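Local coordinates for protein family 88 glycosyl hydrolase (Bacteroides thetaiotaomicron, PDB 5NOA) that probably cleaves arabinogalactan of gum arabic as a polysaccharide lyase, within a family generally assigned glycoside hydrolase activity, at residues G286-G291 / Y337-G342; G333-V338 / F359-F364; G272-S277 / E318-Y323. All coordinates share one frame; numbering follows the deposited sequence.

Along the chain, contact 3 starts first, at 272-277, ahead of helix 289-304. Contact 1 starts next, at 286-291, where that helix begins. Contact 3 closes its loop at 318-323 on helix 310-328. Contact 1 closes later, at 337-342, so the two cross. Contact 2 starts at 333-338, where contact 1 ends, and closes at 359-364 on helix 358-377. Contacts 3 and 2 are in series. Contacts 1 and 2 share Tyr337 and Val338. Thr289 joins the set, because its OG1 lies 2.7 Å from Gly336 O and 2.8 Å from Tyr323 OH. Together the contacts tie three successive helices to the loops around them.

Contact 1: G286-G291 / Y337-G342; sequences GPETSG and YVQPIG
Glu288 is the N-cap of helix 289-304, and from that cap it also holds Gln339, in the loop after helix 310-328. Its OE2 accepts from Gln339 N at 2.9 Å, nearly straight (175°), on the anti side of the carboxylate. Ser290 OG meets the same OE2 on the syn side at 2.7 Å, and Ser290 N comes to it from well above the carboxylate plane. OE1 takes Gly291 N at 3.0 Å through its syn lone pair. The side chain bends at chi2 (-78°), which turns the carboxylate back toward the helix start. With an alanine here, Gln339 N and the first helical N-H groups would probably lose the carboxylate that accepts from them all. Thr289 N donates to Tyr337 O at 2.8 Å, from above the carbonyl plane. Next to this bond, Pro287 CG sits over one face of the Tyr337 ring, 4.1 Å from its centroid, in a CH-pi contact. A water donates to Gln339 OE1 and weakly to Glu288 OE1, while Gln339 NE2 is hydrogen-bonded to Glu343. Tyr323 of helix 310-328 touches both Pro287 and Tyr337, and Phe359 of helix 358-377 packs on Ser290.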
ATOM      1  N   GLY A 286      15.888  11.437   9.891  1.00  9.28           N
ATOM      2  CA  GLY A 286      16.610  10.412   9.208  1.00  8.98           C
ATOM      3  C   GLY A 286      15.756   9.544   8.310  1.00  8.76           C
ATOM      4  O   GLY A 286      14.525   9.746   8.134  1.00  8.69           O
ATOM      5  N   PRO A 287      16.400   8.553   7.669  1.00  9.73           N
ATOM      6  CA  PRO A 287      15.727   7.729   6.700  1.00 10.75           C
ATOM      7  C   PRO A 287      14.532   6.929   7.245  1.00  9.47           C
ATOM      8  O   PRO A 287      14.503   6.483   8.377  1.00  9.32           O
ATOM      9  CB  PRO A 287      16.792   6.719   6.297  1.00 13.42           C
ATOM     10  CG  PRO A 287      18.001   7.035   6.970  1.00 14.33           C
ATOM     11  CD  PRO A 287      17.817   8.191   7.840  1.00 11.53           C
ATOM     12  N   GLU A 288      13.567   6.693   6.370  1.00  9.55           N
ATOM     13  CA  GLU A 288      12.532   5.701   6.642  1.00  8.86           C
ATOM     14  C   GLU A 288      12.172   5.065   5.315  1.00  8.14           C
ATOM     15  O   GLU A 288      12.087   5.765   4.301  1.00  9.81           O
ATOM     16  CB  GLU A 288      11.340   6.308   7.357  1.00  8.84           C
ATOM     17  CG  GLU A 288      10.422   5.266   8.019  1.00  9.62           C
ATOM     18  CD  GLU A 288       9.487   4.515   7.096  1.00  9.78           C
ATOM     19  OE1 GLU A 288       8.857   5.178   6.250  1.00 10.09           O
ATOM     20  OE2 GLU A 288       9.321   3.256   7.286  1.00  9.11           O
ATOM     21  N   THR A 289      11.939   3.755   5.325  1.00  6.90           N
ATOM     22  CA  THR A 289      11.800   3.001   4.087  1.00  7.06           C
ATOM     23  C   THR A 289      10.396   2.785   3.603  1.00  7.55           C
ATOM     24  O   THR A 289      10.166   2.773   2.392  1.00  8.22           O
ATOM     25  CB  THR A 289      12.537   1.687   4.232  1.00  7.07           C
ATOM     26  OG1 THR A 289      13.920   1.965   4.411  1.00  8.49           O
ATOM     27  CG2 THR A 289      12.355   0.724   3.066  1.00  7.88           C
ATOM     28  N   SER A 290       9.462   2.477   4.495  1.00  7.67           N
ATOM     29  CA  SER A 290       8.147   2.059   4.024  1.00  8.32           C
ATOM     30  C   SER A 290       7.405   3.147   3.265  1.00  7.95           C
ATOM     31  O   SER A 290       6.881   2.885   2.164  1.00  8.55           O
ATOM     32  CB  SER A 290       7.299   1.468   5.155  1.00  9.68           C
ATOM     33  OG  SER A 290       7.047   2.397   6.191  1.00 11.31           O
ATOM     34  N   GLY A 291       7.353   4.352   3.818  1.00  7.65           N
ATOM     35  CA  GLY A 291       6.742   5.479   3.057  1.00  7.68           C
ATOM     36  C   GLY A 291       7.440   5.698   1.745  1.00  7.37           C
ATOM     37  O   GLY A 291       6.825   5.689   0.692  1.00  7.53           O
ATOM     38  N   TYR A 337      15.615   0.085   7.807  1.00  7.17           N
ATOM     39  CA  TYR A 337      15.061   1.409   8.070  1.00  7.36           C
ATOM     40  C   TYR A 337      13.538   1.446   7.953  1.00  6.84           C
ATOM     41  O   TYR A 337      12.961   2.500   7.663  1.00  7.71           O
ATOM     42  CB  TYR A 337      15.730   2.507   7.242  1.00  8.33           C
ATOM     43  CG  TYR A 337      17.151   2.796   7.593  1.00 10.36           C
ATOM     44  CD1 TYR A 337      17.466   3.579   8.691  1.00 12.05           C
ATOM     45  CD2 TYR A 337      18.164   2.341   6.799  1.00 13.51           C
ATOM     46  CE1 TYR A 337      18.756   3.903   8.999  1.00 17.00           C
ATOM     47  CE2 TYR A 337      19.488   2.638   7.105  1.00 15.51           C
ATOM     48  CZ  TYR A 337      19.804   3.432   8.204  1.00 15.42           C
ATOM     49  OH  TYR A 337      21.088   3.740   8.472  1.00 24.65           O
ATOM     50  N   VAL A 338      12.879   0.335   8.258  1.00  6.98           N
ATOM     51  CA  VAL A 338      11.436   0.321   8.264  1.00  7.53           C
ATOM     52  C   VAL A 338      10.923   0.796   9.629  1.00  7.72           C
ATOM     53  O   VAL A 338      11.271   0.234  10.661  1.00  8.70           O
ATOM     54  CB  VAL A 338      10.872  -1.055   7.928  1.00  8.11           C
ATOM     55  CG1 VAL A 338       9.341  -1.059   7.989  1.00  9.75           C
ATOM     56  CG2 VAL A 338      11.362  -1.511   6.571  1.00  7.79           C
ATOM     57  N   GLN A 339      10.102   1.836   9.658  1.00  7.40           N
ATOM     58  CA  GLN A 339       9.521   2.302  10.930  1.00  8.35           C
ATOM     59  C   GLN A 339       8.661   1.167  11.519  1.00  7.76           C
ATOM     60  O   GLN A 339       7.726   0.725  10.885  1.00  9.34           O
ATOM     61  CB  GLN A 339       8.659   3.513  10.702  1.00  8.63           C
ATOM     62  CG  GLN A 339       8.002   4.087  11.955  1.00  8.88           C
ATOM     63  CD  GLN A 339       7.150   5.311  11.636  1.00 10.03           C
ATOM     64  OE1 GLN A 339       6.737   5.522  10.516  1.00 11.16           O
ATOM     65  NE2 GLN A 339       6.920   6.127  12.629  1.00 12.82           N
ATOM     66  N   PRO A 340       8.983   0.698  12.745  1.00  9.09           N
ATOM     67  CA  PRO A 340       8.275  -0.442  13.307  1.00  9.73           C
ATOM     68  C   PRO A 340       6.892  -0.100  13.845  1.00  9.64           C
ATOM     69  O   PRO A 340       6.674   1.019  14.302  1.00  9.93           O
ATOM     70  CB  PRO A 340       9.189  -0.863  14.458  1.00 12.86           C
ATOM     71  CG  PRO A 340       9.966   0.314  14.807  1.00 16.31           C
ATOM     72  CD  PRO A 340      10.133   1.119  13.578  1.00 11.14           C
ATOM     73  N   ILE A 341       5.996  -1.077  13.818  1.00  9.56           N
ATOM     74  CA  ILE A 341       4.652  -0.900  14.376  1.00 11.46           C
ATOM     75  C   ILE A 341       4.716  -0.418  15.807  1.00 13.17           C
ATOM     76  O   ILE A 341       3.996   0.512  16.196  1.00 15.94           O
ATOM     77  CB  ILE A 341       3.811  -2.190  14.259  1.00 11.46           C
ATOM     78  CG1 ILE A 341       3.526  -2.472  12.784  1.00 12.37           C
ATOM     79  CG2 ILE A 341       2.520  -2.095  15.074  1.00 13.13           C
ATOM     80  CD1 ILE A 341       3.079  -3.910  12.515  1.00 14.43           C
ATOM     81  N   GLY A 342       5.566  -1.008  16.593  1.00 13.25           N
ATOM     82  CA  GLY A 342       5.571  -0.573  18.025  1.00 13.16           C
ATOM     83  C   GLY A 342       6.408   0.639  18.379  1.00 12.11           C
ATOM     84  O   GLY A 342       6.702   0.872  19.540  1.00 14.05           O
TER
HETATM   85  O   HOH W   1       6.791   6.637   7.835  1.00 11.04           O

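Contact 2: G333-V338 / F359-F364; sequences GKIGYV and FGVGAF
Phe359 meets Val338 near the start of helix 358-377. Val338 CG1 comes obliquely to the ring, 3.7 Å from Phe359 CE1. Phe359 CG stands between the backbone N and the carbonyl carbon of its own residue (chi1 64°). The ring also meets that of Trp56. Gly360 follows, and here the loop comes close to the helix backbone: Val338 CG2 is 4.1 Å from Gly360 CA. A CB on Gly360 would fall 2.6 Å from Val338 CG2, a clash, so the absence of a side chain permits this approach. Val361 then offers CG2 to Ile335 CG1 at 4.2 Å. The family belongs to the six-hairpin clan, whose members fold as an (alpha/alpha)6 barrel. Consistent with a closed ring, this last helix packs beside the first one, 29-47, with Val361 on Trp44 and Phe364 on Ile36. One turn after Gly360, Phe364 turns a ring face to Ile335. Ile335 CD1 sits almost over the ring centre, 3.5 Å from the centroid of Phe364 and 8° off its normal, a CH-pi contact. Ile335 CG1 lies beside the backbone N, and the bend at chi2 (-52°) sets CD1 on the ring.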
ATOM      1  N   GLY A 333      19.610  -9.255   1.285  1.00  9.71           N
ATOM      2  CA  GLY A 333      18.228  -9.111   0.922  1.00  9.46           C
ATOM      3  C   GLY A 333      17.315  -8.540   2.000  1.00  9.64           C
ATOM      4  O   GLY A 333      16.164  -8.259   1.727  1.00  9.81           O
ATOM      5  N   LYS A 334      17.833  -8.296   3.196  1.00  9.13           N
ATOM      6  CA  LYS A 334      17.039  -7.644   4.234  1.00  8.98           C
ATOM      7  C   LYS A 334      16.755  -6.196   3.839  1.00  9.02           C
ATOM      8  O   LYS A 334      17.605  -5.504   3.291  1.00  9.17           O
ATOM      9  CB  LYS A 334      17.790  -7.727   5.563  1.00 11.09           C
ATOM     10  CG  LYS A 334      16.999  -7.197   6.722  1.00 14.49           C
ATOM     11  CD  LYS A 334      17.723  -7.460   8.047  1.00 18.84           C
ATOM     12  CE  LYS A 334      16.924  -6.940   9.211  1.00 22.05           C
ATOM     13  NZ  LYS A 334      17.608  -7.268  10.494  1.00 27.83           N
ATOM     14  N   ILE A 335      15.533  -5.750   4.091  1.00  8.27           N
ATOM     15  CA  ILE A 335      15.120  -4.358   3.877  1.00  8.73           C
ATOM     16  C   ILE A 335      15.079  -3.659   5.212  1.00  8.73           C
ATOM     17  O   ILE A 335      14.249  -3.949   6.048  1.00 10.96           O
ATOM     18  CB  ILE A 335      13.734  -4.301   3.225  1.00  9.29           C
ATOM     19  CG1 ILE A 335      13.719  -5.061   1.884  1.00  9.97           C
ATOM     20  CG2 ILE A 335      13.263  -2.857   3.062  1.00  9.74           C
ATOM     21  CD1 ILE A 335      14.825  -4.643   0.937  1.00 10.17           C
ATOM     22  N   GLY A 336      15.988  -2.700   5.407  1.00  8.22           N
ATOM     23  CA  GLY A 336      16.092  -1.976   6.657  1.00  8.14           C
ATOM     24  C   GLY A 336      15.453  -0.615   6.682  1.00  7.13           C
ATOM     25  O   GLY A 336      14.838  -0.200   5.706  1.00  8.22           O
ATOM     26  N   TYR A 337      15.615   0.085   7.807  1.00  7.17           N
ATOM     27  CA  TYR A 337      15.061   1.409   8.070  1.00  7.36           C
ATOM     28  C   TYR A 337      13.538   1.446   7.953  1.00  6.84           C
ATOM     29  O   TYR A 337      12.961   2.500   7.663  1.00  7.71           O
ATOM     30  CB  TYR A 337      15.730   2.507   7.242  1.00  8.33           C
ATOM     31  CG  TYR A 337      17.151   2.796   7.593  1.00 10.36           C
ATOM     32  CD1 TYR A 337      17.466   3.579   8.691  1.00 12.05           C
ATOM     33  CD2 TYR A 337      18.164   2.341   6.799  1.00 13.51           C
ATOM     34  CE1 TYR A 337      18.756   3.903   8.999  1.00 17.00           C
ATOM     35  CE2 TYR A 337      19.488   2.638   7.105  1.00 15.51           C
ATOM     36  CZ  TYR A 337      19.804   3.432   8.204  1.00 15.42           C
ATOM     37  OH  TYR A 337      21.088   3.740   8.472  1.00 24.65           O
ATOM     38  N   VAL A 338      12.879   0.335   8.258  1.00  6.98           N
ATOM     39  CA  VAL A 338      11.436   0.321   8.264  1.00  7.53           C
ATOM     40  C   VAL A 338      10.923   0.796   9.629  1.00  7.72           C
ATOM     41  O   VAL A 338      11.271   0.234  10.661  1.00  8.70           O
ATOM     42  CB  VAL A 338      10.872  -1.055   7.928  1.00  8.11           C
ATOM     43  CG1 VAL A 338       9.341  -1.059   7.989  1.00  9.75           C
ATOM     44  CG2 VAL A 338      11.362  -1.511   6.571  1.00  7.79           C
ATOM     45  N   PHE A 359       5.365  -5.689   5.965  1.00  7.68           N
ATOM     46  CA  PHE A 359       4.786  -4.645   5.124  1.00  8.25           C
ATOM     47  C   PHE A 359       5.869  -3.819   4.439  1.00  8.12           C
ATOM     48  O   PHE A 359       5.657  -3.338   3.329  1.00  9.09           O
ATOM     49  CB  PHE A 359       3.808  -3.767   5.912  1.00  8.37           C
ATOM     50  CG  PHE A 359       4.441  -2.971   7.025  1.00  8.77           C
ATOM     51  CD1 PHE A 359       5.013  -1.744   6.775  1.00 10.04           C
ATOM     52  CD2 PHE A 359       4.446  -3.446   8.333  1.00  9.24           C
ATOM     53  CE1 PHE A 359       5.623  -1.045   7.795  1.00 10.50           C
ATOM     54  CE2 PHE A 359       5.067  -2.725   9.355  1.00 10.10           C
ATOM     55  CZ  PHE A 359       5.643  -1.524   9.074  1.00 10.96           C
ATOM     56  N   GLY A 360       7.032  -3.666   5.070  1.00  7.79           N
ATOM     57  CA  GLY A 360       8.141  -2.922   4.463  1.00  8.11           C
ATOM     58  C   GLY A 360       8.702  -3.666   3.272  1.00  7.50           C
ATOM     59  O   GLY A 360       9.040  -3.079   2.246  1.00  8.24           O
ATOM     60  N   VAL A 361       8.844  -4.974   3.413  1.00  7.35           N
ATOM     61  CA  VAL A 361       9.287  -5.809   2.291  1.00  7.38           C
ATOM     62  C   VAL A 361       8.256  -5.744   1.182  1.00  6.66           C
ATOM     63  O   VAL A 361       8.614  -5.610  -0.001  1.00  7.63           O
ATOM     64  CB  VAL A 361       9.537  -7.261   2.750  1.00  8.44           C
ATOM     65  CG1 VAL A 361       9.709  -8.221   1.579  1.00  9.16           C
ATOM     66  CG2 VAL A 361      10.718  -7.313   3.724  1.00  9.56           C
ATOM     67  N   GLY A 362       6.973  -5.834   1.540  1.00  7.26           N
ATOM     68  CA  GLY A 362       5.939  -5.703   0.525  1.00  6.93           C
ATOM     69  C   GLY A 362       6.050  -4.400  -0.265  1.00  6.70           C
ATOM     70  O   GLY A 362       5.988  -4.406  -1.502  1.00  7.48           O
ATOM     71  N   ALA A 363       6.205  -3.283   0.443  1.00  6.59           N
ATOM     72  CA  ALA A 363       6.346  -1.992  -0.210  1.00  6.89           C
ATOM     73  C   ALA A 363       7.572  -1.928  -1.117  1.00  6.37           C
ATOM     74  O   ALA A 363       7.515  -1.400  -2.238  1.00  7.04           O
ATOM     75  CB  ALA A 363       6.404  -0.888   0.848  1.00  8.01           C
ATOM     76  N   PHE A 364       8.693  -2.465  -0.606  1.00  6.20           N
ATOM     77  CA  PHE A 364       9.920  -2.494  -1.386  1.00  6.08           C
ATOM     78  C   PHE A 364       9.708  -3.279  -2.683  1.00  6.87           C
ATOM     79  O   PHE A 364      10.147  -2.869  -3.765  1.00  7.29           O
ATOM     80  CB  PHE A 364      11.061  -3.071  -0.545  1.00  6.72           C
ATOM     81  CG  PHE A 364      12.393  -2.993  -1.221  1.00  8.24           C
ATOM     82  CD1 PHE A 364      12.755  -3.928  -2.193  1.00  9.27           C
ATOM     83  CD2 PHE A 364      13.276  -1.981  -0.893  1.00  9.82           C
ATOM     84  CE1 PHE A 364      13.971  -3.805  -2.829  1.00 10.55           C
ATOM     85  CE2 PHE A 364      14.494  -1.882  -1.508  1.00 12.06           C
ATOM     86  CZ  PHE A 364      14.820  -2.794  -2.477  1.00 12.45           C
TER

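Contact 3: G272-S277 / E318-Y323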
ATOM      1  N   GLY A 272      16.731  11.685  -0.723  1.00 11.25           N
ATOM      2  CA  GLY A 272      15.903  10.782  -1.538  1.00 11.10           C
ATOM      3  C   GLY A 272      14.769  10.063  -0.832  1.00  9.77           C
ATOM      4  O   GLY A 272      13.846   9.596  -1.475  1.00 11.08           O
ATOM      5  N   TYR A 273      14.844  10.011   0.483  1.00  9.81           N
ATOM      6  CA  TYR A 273      13.776   9.459   1.306  1.00  8.23           C
ATOM      7  C   TYR A 273      12.796  10.530   1.743  1.00  7.69           C
ATOM      8  O   TYR A 273      13.056  11.730   1.578  1.00  8.85           O
ATOM      9  CB  TYR A 273      14.361   8.676   2.491  1.00  9.35           C
ATOM     10  CG  TYR A 273      15.282   9.438   3.391  1.00  9.63           C
ATOM     11  CD1 TYR A 273      14.797  10.345   4.321  1.00 10.10           C
ATOM     12  CD2 TYR A 273      16.647   9.263   3.326  1.00 10.95           C
ATOM     13  CE1 TYR A 273      15.654  11.031   5.167  1.00 10.67           C
ATOM     14  CE2 TYR A 273      17.495   9.957   4.149  1.00 11.58           C
ATOM     15  CZ  TYR A 273      16.991  10.842   5.088  1.00 10.53           C
ATOM     16  OH  TYR A 273      17.806  11.543   5.940  1.00 12.98           O
ATOM     17  N   TRP A 274      11.707  10.074   2.351  1.00  7.46           N
ATOM     18  CA  TRP A 274      10.774  10.904   3.066  1.00  7.45           C
ATOM     19  C   TRP A 274      10.876  10.583   4.546  1.00  7.35           C
ATOM     20  O   TRP A 274      10.930   9.428   4.924  1.00  9.17           O
ATOM     21  CB  TRP A 274       9.356  10.679   2.587  1.00  7.59           C
ATOM     22  CG  TRP A 274       9.062  11.310   1.257  1.00  7.12           C
ATOM     23  CD1 TRP A 274       8.356  12.440   1.049  1.00  7.70           C
ATOM     24  CD2 TRP A 274       9.400  10.804  -0.044  1.00  7.06           C
ATOM     25  NE1 TRP A 274       8.229  12.686  -0.296  1.00  8.20           N
ATOM     26  CE2 TRP A 274       8.845  11.685  -0.983  1.00  6.85           C
ATOM     27  CE3 TRP A 274      10.076   9.685  -0.506  1.00  7.14           C
ATOM     28  CZ2 TRP A 274       8.980  11.489  -2.337  1.00  7.18           C
ATOM     29  CZ3 TRP A 274      10.199   9.490  -1.861  1.00  7.69           C
ATOM     30  CH2 TRP A 274       9.636  10.372  -2.746  1.00  7.53           C
ATOM     31  N   THR A 275      10.886  11.616   5.360  1.00  7.66           N
ATOM     32  CA  THR A 275      10.937  11.455   6.803  1.00  7.56           C
ATOM     33  C   THR A 275       9.565  11.103   7.347  1.00  7.31           C
ATOM     34  O   THR A 275       8.521  11.402   6.726  1.00  8.04           O
ATOM     35  CB  THR A 275      11.505  12.719   7.479  1.00  8.84           C
ATOM     36  OG1 THR A 275      10.835  13.876   6.988  1.00  9.05           O
ATOM     37  CG2 THR A 275      12.971  12.874   7.201  1.00  8.32           C
ATOM     38  N   ARG A 276       9.580  10.481   8.517  1.00  7.59           N
ATOM     39  CA  ARG A 276       8.363  10.029   9.157  1.00  7.48           C
ATOM     40  C   ARG A 276       7.292  11.109   9.261  1.00  8.47           C
ATOM     41  O   ARG A 276       6.109  10.814   9.027  1.00  9.03           O
ATOM     42  CB  ARG A 276       8.701   9.408  10.528  1.00  7.43           C
ATOM     43  CG  ARG A 276       9.357   8.043  10.426  1.00  8.04           C
ATOM     44  CD  ARG A 276       9.971   7.589  11.718  1.00  8.12           C
ATOM     45  NE  ARG A 276      11.227   8.290  11.935  1.00  8.05           N
ATOM     46  CZ  ARG A 276      11.917   8.249  13.071  1.00  8.78           C
ATOM     47  NH1 ARG A 276      11.467   7.549  14.116  1.00 10.85           N
ATOM     48  NH2 ARG A 276      13.053   8.883  13.172  1.00  9.35           N
ATOM     49  N   SER A 277       7.658  12.352   9.614  1.00  8.21           N
ATOM     50  CA  SER A 277       6.785  13.540   9.458  1.00  8.94           C
ATOM     51  C   SER A 277       7.250  14.211   8.166  1.00  8.65           C
ATOM     52  O   SER A 277       8.363  14.749   8.091  1.00  9.27           O
ATOM     53  CB  SER A 277       6.899  14.483  10.647  1.00  9.52           C
ATOM     54  OG  SER A 277       5.933  15.509  10.598  1.00 10.91           O
ATOM     55  N   GLU A 318      14.132   8.634  -9.238  1.00  9.15           N
ATOM     56  CA  GLU A 318      15.510   8.187  -9.281  1.00  9.43           C
ATOM     57  C   GLU A 318      16.216   8.379  -7.952  1.00  9.24           C
ATOM     58  O   GLU A 318      16.974   7.496  -7.507  1.00 10.31           O
ATOM     59  CB  GLU A 318      16.314   8.873 -10.384  1.00 11.27           C
ATOM     60  CG  GLU A 318      15.858   8.474 -11.780  1.00 12.21           C
ATOM     61  CD  GLU A 318      15.925   6.984 -12.012  1.00 14.63           C
ATOM     62  OE1 GLU A 318      16.985   6.334 -11.769  1.00 16.05           O
ATOM     63  OE2 GLU A 318      14.897   6.414 -12.383  1.00 16.63           O
ATOM     64  N   LYS A 319      16.000   9.511  -7.295  1.00  9.25           N
ATOM     65  CA  LYS A 319      16.612   9.757  -5.990  1.00  9.15           C
ATOM     66  C   LYS A 319      16.071   8.773  -4.962  1.00  9.18           C
ATOM     67  O   LYS A 319      16.808   8.323  -4.082  1.00  9.31           O
ATOM     68  CB  LYS A 319      16.379  11.194  -5.537  1.00 11.50           C
ATOM     69  CG  LYS A 319      17.224  12.220  -6.236  1.00 15.23           C
ATOM     70  CD  LYS A 319      17.064  13.601  -5.610  1.00 21.37           C
ATOM     71  CE  LYS A 319      15.888  14.314  -6.204  1.00 28.76           C
ATOM     72  NZ  LYS A 319      15.843  15.701  -5.681  1.00 33.66           N
ATOM     73  N   ALA A 320      14.773   8.470  -5.037  1.00  8.01           N
ATOM     74  CA  ALA A 320      14.170   7.515  -4.104  1.00  8.76           C
ATOM     75  C   ALA A 320      14.715   6.106  -4.273  1.00  8.26           C
ATOM     76  O   ALA A 320      15.037   5.434  -3.290  1.00  9.12           O
ATOM     77  CB  ALA A 320      12.670   7.548  -4.223  1.00  9.18           C
ATOM     78  N   TRP A 321      14.821   5.677  -5.526  1.00  8.92           N
ATOM     79  CA  TRP A 321      15.371   4.339  -5.782  1.00  9.69           C
ATOM     80  C   TRP A 321      16.823   4.251  -5.368  1.00 10.01           C
ATOM     81  O   TRP A 321      17.282   3.222  -4.893  1.00 10.59           O
ATOM     82  CB  TRP A 321      15.187   3.909  -7.245  1.00 10.16           C
ATOM     83  CG  TRP A 321      15.763   2.552  -7.448  1.00  9.67           C
ATOM     84  CD1 TRP A 321      16.945   2.261  -8.034  1.00 11.14           C
ATOM     85  CD2 TRP A 321      15.241   1.329  -6.939  1.00  9.62           C
ATOM     86  NE1 TRP A 321      17.189   0.904  -7.952  1.00 11.95           N
ATOM     87  CE2 TRP A 321      16.156   0.316  -7.278  1.00 10.36           C
ATOM     88  CE3 TRP A 321      14.070   0.984  -6.227  1.00 10.81           C
ATOM     89  CZ2 TRP A 321      15.950  -1.006  -6.916  1.00 10.47           C
ATOM     90  CZ3 TRP A 321      13.877  -0.327  -5.876  1.00 11.17           C
ATOM     91  CH2 TRP A 321      14.811  -1.304  -6.232  1.00 11.21           C
ATOM     92  N   LYS A 322      17.569   5.338  -5.556  1.00 10.49           N
ATOM     93  CA  LYS A 322      18.909   5.379  -5.075  1.00 11.07           C
ATOM     94  C   LYS A 322      18.986   5.102  -3.547  1.00 11.08           C
ATOM     95  O   LYS A 322      19.769   4.280  -3.084  1.00 11.63           O
ATOM     96  CB  LYS A 322      19.516   6.700  -5.470  1.00 12.09           C
ATOM     97  CG  LYS A 322      20.863   6.925  -4.878  1.00 13.74           C
ATOM     98  CD  LYS A 322      21.472   8.186  -5.468  1.00 15.87           C
ATOM     99  CE  LYS A 322      22.735   8.584  -4.745  1.00 21.30           C
ATOM    100  NZ  LYS A 322      23.814   7.681  -5.157  1.00 23.40           N
ATOM    101  N   TYR A 323      18.133   5.764  -2.780  1.00  9.37           N
ATOM    102  CA  TYR A 323      18.047   5.485  -1.362  1.00  9.56           C
ATOM    103  C   TYR A 323      17.673   4.024  -1.109  1.00  8.65           C
ATOM    104  O   TYR A 323      18.288   3.350  -0.270  1.00  8.92           O
ATOM    105  CB  TYR A 323      17.029   6.440  -0.696  1.00  9.60           C
ATOM    106  CG  TYR A 323      16.598   5.901   0.654  1.00  8.54           C
ATOM    107  CD1 TYR A 323      17.419   5.991   1.771  1.00  9.88           C
ATOM    108  CD2 TYR A 323      15.416   5.196   0.785  1.00  8.47           C
ATOM    109  CE1 TYR A 323      17.070   5.420   2.971  1.00  9.40           C
ATOM    110  CE2 TYR A 323      15.046   4.642   1.994  1.00  8.94           C
ATOM    111  CZ  TYR A 323      15.890   4.737   3.087  1.00  8.58           C
ATOM    112  OH  TYR A 323      15.595   4.166   4.313  1.00  9.01           O
TER
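Gly272 and Ala320 bring the backbones closest, with their CA atoms 4.5 Å apart. Two backbone contacts form here. Ala320 CA points its hydrogen at Gly272 O, 3.4 Å away, in a CA-H...O contact. Beside it, Gly272 CA lies 3.7 Å from Lys319 O. A CB on Gly272 would strike Lys319 O at 2.4 Å, and the backbone angles of the glycine (phi 105°) also call for a residue without a side chain. Gly272 O is satisfied by Gln268 NE2. No hydrogen bond crosses between the two segments.

The aromatic contacts centre on Tyr273 and Tyr323. Tyr273 CB lies over the centre of the Tyr323 ring, 3.9 Å from its centroid, a CH-pi contact. The Tyr273 ring then turns its edge to the same Tyr323 ring in an edge-to-face pair, with planes at 65° and centroids 5.4 Å apart. Tyr273 CD2 touches Tyr323 CD1 at 3.7 Å. With chi1 at 162°, Tyr323 CG stands opposite the backbone N, which carries the ring out from the helix to Tyr273. The polar end of Tyr323 is hydrogen-bonded to Thr289.

A further apolar contact joins Ala320 to Trp274. Ala320 CB meets the edge of the Trp274 indole, 3.9 Å from CZ3. The indole NE1 is bonded to Val264 O, at the other end of the ring system, which probably limits how the indole can turn.

Helix 289-304 borders the contact, with Thr292 on both tyrosines and Thr296 on Ala320. A loop between two helices, here 250-266 and 289-304, packs against the next helix, 310-328. Such packing fits an (alpha/alpha)6 barrel, the fold of the six-hairpin clan to which this family belongs.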